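Local structure of endoribonuclease MazF4 (Mycobacterium tuberculosis, 5XE2) at residues V54-G57 and P58-L62; P88-M91 and N92-T96; S27-A30 and R31-H34; R48-P51 and T52-A55. The protein acts as the toxin of a type II toxin-antitoxin pair, an endoribonuclease that cleaves single-stranded mRNA between the first two bases of the sequence UCGCU. All blocks are in the same frame, centred on the assembly; numbering follows the deposited sequence.

Contact 1: V54-G57 and P58-L62; sequences VAMG and PSDPL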
# COMPACT_ATOMS: atom_id res chain seq x y z
N VAL A 54 -2.68 3.60 -14.14
CA VAL A 54 -3.54 2.77 -14.99
C VAL A 54 -4.76 3.59 -15.41
O VAL A 54 -5.54 4.00 -14.58
CB VAL A 54 -4.01 1.49 -14.24
CG1 VAL A 54 -4.86 0.61 -15.16
CG2 VAL A 54 -2.81 0.70 -13.72
N ALA A 55 -4.90 3.82 -16.71
CA ALA A 55 -6.07 4.49 -17.25
C ALA A 55 -7.28 3.55 -17.21
O ALA A 55 -7.17 2.36 -17.54
CB ALA A 55 -5.82 4.96 -18.69
N MET A 56 -8.42 4.09 -16.81
CA MET A 56 -9.68 3.37 -16.92
C MET A 56 -10.01 3.20 -18.39
O MET A 56 -9.63 4.03 -19.22
CB MET A 56 -10.80 4.14 -16.23
CG MET A 56 -10.66 4.29 -14.72
SD MET A 56 -10.57 2.71 -13.85
CE MET A 56 -10.96 3.23 -12.19
N GLY A 57 -10.70 2.11 -18.70
CA GLY A 57 -11.01 1.73 -20.08
C GLY A 57 -12.47 1.93 -20.42
O GLY A 57 -13.29 2.22 -19.53
N PRO A 58 -12.83 1.73 -21.70
CA PRO A 58 -14.19 2.00 -22.15
C PRO A 58 -15.26 1.10 -21.51
O PRO A 58 -16.43 1.46 -21.57
CB PRO A 58 -14.13 1.79 -23.67
CG PRO A 58 -12.97 0.88 -23.88
CD PRO A 58 -11.98 1.23 -22.80
N SER A 59 -14.87 -0.02 -20.90
CA SER A 59 -15.79 -0.90 -20.17
C SER A 59 -15.87 -0.64 -18.67
O SER A 59 -16.71 -1.24 -18.00
CB SER A 59 -15.40 -2.37 -20.41
OG SER A 59 -15.38 -2.65 -21.80
N ASP A 60 -14.99 0.22 -18.12
CA ASP A 60 -15.00 0.51 -16.69
C ASP A 60 -16.09 1.52 -16.34
O ASP A 60 -16.51 2.27 -17.20
CB ASP A 60 -13.63 1.02 -16.22
CG ASP A 60 -12.60 -0.06 -16.19
OD1 ASP A 60 -12.82 -1.08 -15.51
OD2 ASP A 60 -11.58 0.09 -16.89
N PRO A 61 -16.54 1.53 -15.07
CA PRO A 61 -17.61 2.42 -14.62
C PRO A 61 -17.24 3.90 -14.45
O PRO A 61 -18.13 4.74 -14.29
CB PRO A 61 -17.97 1.85 -13.24
CG PRO A 61 -16.70 1.24 -12.77
CD PRO A 61 -16.16 0.58 -14.01
N LEU A 62 -15.94 4.21 -14.45
CA LEU A 62 -15.47 5.56 -14.20
C LEU A 62 -14.42 5.92 -15.24
O LEU A 62 -13.78 5.04 -15.82
CB LEU A 62 -14.88 5.65 -12.79
CG LEU A 62 -15.84 5.26 -11.65
CD1 LEU A 62 -15.08 4.76 -10.43
CD2 LEU A 62 -16.75 6.41 -11.30
O HOH W 1 -13.72 4.96 -18.72
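D60 folds back onto G57 where the chain leaves strand 53-55, and the two residues close a type I beta turn with a double grip. The backbone bond of the turn runs from D60 N to G57 O (3.0 Å), the donor standing well above the carbonyl plane. In the other direction G57 N points at D60 OD2 at 2.9 Å, nearly straight at 166°, and uses the anti lone pair of that oxygen. The carboxylate gets there because D60 CG lies beside its own backbone N (chi1 -72°), which turns the group back over the start of the turn. This is the tight side. Here the M56 side chain crosses D60 at about a right angle, with SD 4.1 Å from OD2. M56 also packs on L43, V66 and V86, toward the body of the domain. The other side is looser. P58 and S59 form the exposed corner of the turn, and a water bridges G57 O and L62 O, donating to both at 2.9 Å. The L62 carbonyl that receives this water also meets M56, whose CB comes within 3.1 Å of L62 O. D60 is further held by T90, which bonds OD2, and by the backbone N of T87, which bonds OD1, so the turn is tied to the start of helix 88-101. With both carboxylate oxygens engaged, OD2 by two partners, the group has little freedom to rotate, and the N-H donors around it would be expected to stabilise negative charge there.

Contact 2: P88-M91 and N92-T96; sequences PATM and NKINT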
# COMPACT_ATOMS: atom_id res chain seq x y z
N PRO A 88 -12.34 -6.86 -14.38
CA PRO A 88 -11.19 -7.75 -14.16
C PRO A 88 -9.98 -7.44 -15.03
O PRO A 88 -8.86 -7.52 -14.54
CB PRO A 88 -11.75 -9.13 -14.49
CG PRO A 88 -13.18 -9.03 -14.08
CD PRO A 88 -13.60 -7.63 -14.45
N ALA A 89 -10.20 -7.08 -16.29
CA ALA A 89 -9.12 -6.64 -17.18
C ALA A 89 -8.35 -5.46 -16.60
O ALA A 89 -7.13 -5.49 -16.51
CB ALA A 89 -9.66 -6.28 -18.56
N THR A 90 -9.06 -4.41 -16.20
CA THR A 90 -8.40 -3.23 -15.63
C THR A 90 -7.73 -3.57 -14.28
O THR A 90 -6.65 -3.07 -14.00
CB THR A 90 -9.35 -2.02 -15.54
OG1 THR A 90 -9.76 -1.65 -16.86
CG2 THR A 90 -8.67 -0.81 -14.87
N MET A 91 -8.36 -4.44 -13.47
CA MET A 91 -7.76 -4.87 -12.19
C MET A 91 -6.43 -5.60 -12.36
O MET A 91 -5.53 -5.43 -11.53
CB MET A 91 -8.71 -5.74 -11.36
CG MET A 91 -9.79 -5.00 -10.59
SD MET A 91 -9.21 -3.63 -9.56
CE MET A 91 -8.11 -4.44 -8.41
N ASN A 92 -6.31 -6.40 -13.43
CA ASN A 92 -5.05 -7.09 -13.73
C ASN A 92 -3.91 -6.13 -14.01
O ASN A 92 -2.79 -6.38 -13.57
CB ASN A 92 -5.21 -8.06 -14.92
CG ASN A 92 -5.89 -9.36 -14.53
OD1 ASN A 92 -5.84 -9.79 -13.38
ND2 ASN A 92 -6.51 -10.01 -15.50
N LYS A 93 -4.19 -5.05 -14.73
CA LYS A 93 -3.23 -3.96 -14.93
C LYS A 93 -2.88 -3.31 -13.60
O LYS A 93 -1.73 -2.99 -13.34
CB LYS A 93 -3.78 -2.88 -15.87
CG LYS A 93 -4.05 -3.33 -17.29
CD LYS A 93 -4.64 -2.19 -18.11
CE LYS A 93 -5.32 -2.70 -19.36
NZ LYS A 93 -5.97 -1.59 -20.12
N ILE A 94 -3.90 -3.11 -12.75
CA ILE A 94 -3.69 -2.55 -11.42
C ILE A 94 -2.80 -3.46 -10.58
O ILE A 94 -1.93 -2.96 -9.87
CB ILE A 94 -5.02 -2.21 -10.71
CG1 ILE A 94 -5.69 -1.04 -11.44
CG2 ILE A 94 -4.79 -1.85 -9.24
CD1 ILE A 94 -7.18 -0.94 -11.20
N ASN A 95 -2.98 -4.78 -10.67
CA ASN A 95 -2.10 -5.71 -9.94
C ASN A 95 -0.64 -5.52 -10.29
O ASN A 95 0.22 -5.52 -9.41
CB ASN A 95 -2.47 -7.16 -10.19
CG ASN A 95 -3.85 -7.52 -9.68
OD1 ASN A 95 -4.40 -6.87 -8.78
ND2 ASN A 95 -4.42 -8.57 -10.26
N THR A 96 -0.35 -5.36 -11.58
CA THR A 96 1.02 -5.17 -12.05
C THR A 96 1.56 -3.83 -11.57
O THR A 96 2.70 -3.76 -11.11
CB THR A 96 1.09 -5.26 -13.59
OG1 THR A 96 0.54 -6.52 -14.00
CG2 THR A 96 2.54 -5.17 -14.08
O HOH W 2 -8.46 -9.13 -12.19
O HOH W 3 -7.76 -0.37 -18.56
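P88 O to N92 N (3.0 Å), T90 O to I94 N (3.0 Å) and M91 O to N95 N (2.8 Å) are regular alpha-helical bonds of helix 88-101, while the A89 O to K93 N bond between them is stretched and weak. On the buried face I94 CD1 reaches back a full turn, lying 3.7 Å from M91 SD and 4.0 Å from T90 CG2. M91 bends at both chi2 and chi3 (-51° and -61°), which curls its thioether back beside the isoleucine; both residues also pack on L24 and V86. T90 splits its roles: CG2, anti to the backbone N, joins the apolar group, whereas OG1 bonds D60 and T87 and accepts from a water that in turn accepts a hydrogen bond from K93 NZ (2.7 Å). A second water donates to P88 O and to N92 OD1 (3.0 Å), on the exposed side. N95 lays its amide against M91 O, with CG 3.3 Å away, but its OD1 is bonded by R8 NH2, and the residue packs on L104 of the second subunit. The helix is thus amphipathic: thioether and methyl groups face the sheet, the buried polar ends of T90 and N95 are met by D60 and R8, and the exposed ones of N92 and K93 by water.

Contact 3: S27-A30 and R31-H34; sequences SNNA and RNRH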
# COMPACT_ATOMS: atom_id res chain seq x y z
N SER A 27 -7.02 -4.08 -1.05
CA SER A 27 -6.83 -5.13 -0.05
C SER A 27 -7.69 -6.36 -0.36
O SER A 27 -8.73 -6.26 -1.02
CB SER A 27 -7.10 -4.60 1.37
OG SER A 27 -8.14 -3.64 1.38
N ASN A 28 -7.24 -7.51 0.11
CA ASN A 28 -7.93 -8.77 -0.12
C ASN A 28 -9.27 -8.83 0.61
O ASN A 28 -9.45 -8.21 1.67
CB ASN A 28 -7.04 -9.97 0.25
CG ASN A 28 -6.89 -10.16 1.76
OD1 ASN A 28 -7.84 -10.55 2.44
ND2 ASN A 28 -5.71 -9.89 2.28
N ASN A 29 -10.22 -9.57 0.04
CA ASN A 29 -11.59 -9.61 0.56
C ASN A 29 -11.78 -10.18 1.97
O ASN A 29 -12.69 -9.77 2.68
CB ASN A 29 -12.51 -10.32 -0.44
CG ASN A 29 -12.79 -9.47 -1.67
OD1 ASN A 29 -12.68 -8.25 -1.62
ND2 ASN A 29 -13.14 -10.11 -2.78
N ALA A 30 -10.93 -11.11 2.39
CA ALA A 30 -10.98 -11.63 3.77
C ALA A 30 -10.68 -10.51 4.79
O ALA A 30 -11.42 -10.30 5.75
CB ALA A 30 -10.01 -12.80 3.92
N ARG A 31 -9.60 -9.76 4.55
CA ARG A 31 -9.25 -8.60 5.37
C ARG A 31 -10.36 -7.55 5.31
O ARG A 31 -10.73 -6.98 6.35
CB ARG A 31 -7.90 -8.00 4.93
CG ARG A 31 -7.42 -6.78 5.73
CD ARG A 31 -7.91 -5.45 5.13
NE ARG A 31 -7.38 -4.27 5.81
CZ ARG A 31 -6.16 -3.76 5.63
NH1 ARG A 31 -5.28 -4.30 4.77
NH2 ARG A 31 -5.80 -2.66 6.31
N ASN A 32 -10.91 -7.31 4.12
CA ASN A 32 -11.97 -6.30 3.97
C ASN A 32 -13.26 -6.64 4.72
O ASN A 32 -13.96 -5.75 5.19
CB ASN A 32 -12.32 -6.06 2.50
CG ASN A 32 -11.15 -5.54 1.68
OD1 ASN A 32 -10.23 -4.92 2.20
ND2 ASN A 32 -11.21 -5.79 0.38
N ARG A 33 -13.59 -7.93 4.82
CA ARG A 33 -14.78 -8.36 5.55
C ARG A 33 -14.58 -8.33 7.07
O ARG A 33 -15.44 -7.84 7.80
CB ARG A 33 -15.23 -9.76 5.13
CG ARG A 33 -16.60 -10.15 5.68
CD ARG A 33 -17.19 -11.43 5.10
NE ARG A 33 -16.74 -11.68 3.74
CZ ARG A 33 -15.75 -12.51 3.37
NH1 ARG A 33 -15.09 -13.24 4.27
NH2 ARG A 33 -15.43 -12.61 2.08
N HIS A 34 -13.43 -8.83 7.52
CA HIS A 34 -13.22 -9.17 8.92
C HIS A 34 -12.51 -8.14 9.77
O HIS A 34 -12.52 -8.28 10.99
CB HIS A 34 -12.46 -10.50 9.01
CG HIS A 34 -13.20 -11.65 8.40
ND1 HIS A 34 -14.52 -11.92 8.70
CD2 HIS A 34 -12.80 -12.61 7.53
CE1 HIS A 34 -14.90 -12.99 8.03
NE2 HIS A 34 -13.87 -13.43 7.32
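The R33 guanidinium carries N29 O over one face, 4.0 Å above the plane and displaced toward the rim, while the aliphatic CB of the same arginine lies over the centre of the H34 ring. The amide of N32 is met by polar groups, one in its plane and one tilted from it. S27 OG donates to N32 OD1 at 2.6 Å, lying in the carbonyl plane on a lone pair, and N32 ND2 gives a bond back to S27 O (2.9 Å), tilted 29° out of the amide plane. This two-way link, with both ends of the amide used by one residue, fixes the rotation of N32. A further weak bond runs from ND2 to N29 OD1, whose amide plane is turned about 60° from it and whose main bond comes from the backbone N of R8. N28 is the N-cap of helix 29-34. Its CG stands between the backbone N and the carbonyl carbon (chi1 74°), bringing OD1 to R31 N at 2.9 Å in an almost linear bond that satisfies an N-H of the first turn. Behind the cap, N32 N donates to N28 O and H34 N to A30 O. The R31 side chain crosses that of N28 at about a right angle and continues to a salt bridge with D37 and a bond to D69 O of the second subunit. Helix 29-34 follows strand 21-25; S27, R31 and N32 rest on V38 and V39 of strand 37-44, and N28 faces the second subunit, its ND2 reaching T100 O there.

Contact 4: R48-P51 and T52-A55; sequences RTIP and TWVA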
# COMPACT_ATOMS: atom_id res chain seq x y z
N ARG A 48 -1.20 10.73 -16.56
CA ARG A 48 0.22 10.43 -16.78
C ARG A 48 0.36 9.08 -17.47
O ARG A 48 -0.53 8.24 -17.38
CB ARG A 48 0.97 10.43 -15.45
CG ARG A 48 0.96 11.80 -14.80
CD ARG A 48 1.82 11.83 -13.59
NE ARG A 48 3.23 11.69 -13.93
CZ ARG A 48 4.19 11.44 -13.04
NH1 ARG A 48 3.90 11.27 -11.76
NH2 ARG A 48 5.45 11.33 -13.45
N THR A 49 1.47 8.90 -18.18
CA THR A 49 1.72 7.68 -18.94
C THR A 49 2.96 7.00 -18.37
O THR A 49 4.03 6.98 -19.00
CB THR A 49 1.86 7.97 -20.47
OG1 THR A 49 3.19 8.40 -20.78
CG2 THR A 49 0.86 9.04 -20.93
N ILE A 50 2.82 6.45 -17.17
CA ILE A 50 3.93 5.80 -16.46
C ILE A 50 3.48 4.44 -15.91
O ILE A 50 2.28 4.23 -15.72
CB ILE A 50 4.50 6.71 -15.33
CG1 ILE A 50 3.43 7.04 -14.28
CG2 ILE A 50 5.05 7.99 -15.94
CD1 ILE A 50 3.97 7.83 -13.09
N PRO A 51 4.43 3.50 -15.68
CA PRO A 51 4.04 2.13 -15.30
C PRO A 51 3.08 2.02 -14.11
O PRO A 51 2.25 1.13 -14.09
CB PRO A 51 5.39 1.46 -14.99
CG PRO A 51 6.37 2.18 -15.84
CD PRO A 51 5.88 3.60 -15.95
N THR A 52 3.18 2.92 -13.13
CA THR A 52 2.32 2.85 -11.93
C THR A 52 0.96 3.55 -12.04
O THR A 52 0.20 3.55 -11.07
CB THR A 52 3.08 3.38 -10.70
OG1 THR A 52 3.68 4.64 -11.02
CG2 THR A 52 4.14 2.38 -10.29
N TRP A 53 0.66 4.14 -13.20
CA TRP A 53 -0.65 4.74 -13.45
C TRP A 53 -1.40 3.85 -14.43
O TRP A 53 -0.81 3.35 -15.39
CB TRP A 53 -0.50 6.16 -13.98
CG TRP A 53 -0.12 7.11 -12.87
CD1 TRP A 53 0.84 6.92 -11.91
CD2 TRP A 53 -0.71 8.37 -12.59
NE1 TRP A 53 0.89 7.99 -11.06
CE2 TRP A 53 -0.05 8.90 -11.46
CE3 TRP A 53 -1.72 9.12 -13.19
CZ2 TRP A 53 -0.37 10.13 -10.91
CZ3 TRP A 53 -2.03 10.33 -12.66
CH2 TRP A 53 -1.37 10.84 -11.53
N VAL A 54 -2.68 3.60 -14.14
CA VAL A 54 -3.54 2.77 -14.99
C VAL A 54 -4.76 3.59 -15.41
O VAL A 54 -5.54 4.00 -14.58
CB VAL A 54 -4.01 1.49 -14.24
CG1 VAL A 54 -4.86 0.61 -15.16
CG2 VAL A 54 -2.81 0.70 -13.72
N ALA A 55 -4.90 3.82 -16.71
CA ALA A 55 -6.07 4.49 -17.25
C ALA A 55 -7.28 3.55 -17.21
O ALA A 55 -7.17 2.36 -17.54
CB ALA A 55 -5.82 4.96 -18.69
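This is a local contact beside a type I beta turn from I50 to W53, with R48 packed over the W53 indole, where the chain enters edge strand 53-55 of this SH3-like, MazF-family domain. The turn is closed by W53 N bonding I50 O (3.0 Å). R48 lays its aliphatic chain along one face of the indole: CB is 3.7 Å from CE3, toward the rim, and CD sits 3.9 Å from the centroid of the six-membered ring, 14° off its normal, a CH-pi contact. The guanidinium lies too far along for more than a weak cation-pi attraction. Its plane is turned 65° from the ring, and one face of it is covered by I50 CD1. I50 takes the crowded position at chi1 (61°), which swings CG1 beside the indole, so the two side chains run alongside each other and point the same way. T52 OG1 lies at the edge of the indole and bonds D69 OD2, while the residue packs on T100 and A101; W53 also lies on Y65 and N67 of the neighbouring strand. The wedge between arginine and tryptophan is filled by I50 CD1, 3.5 Å from W53 CD1 and 3.6 Å above the R48 guanidinium plane.

Overall arrangement
Along the chain the order is contact 3, contact 4, contact 1, contact 2. Contacts 4 and 1 share V54 and A55, and both include part of edge strand 53-55, contact 4 entering it and contact 1 leaving it, with centres about 13 Å apart. Contact 2, on helix 88-101, lies against that strand: V54 packs on T90, K93 and I94, and D60 of contact 1 meets T90 of contact 2. Their centres lie about 11 Å (contact 1) and 12 Å (contact 4) from that of contact 2. Contact 3 sits apart, across the chain's centre from contacts 1 and 4, at 24 and 26 Å between centres. Contacts 2 and 3 both touch the second subunit, so two helices of the domain face the dimer partner.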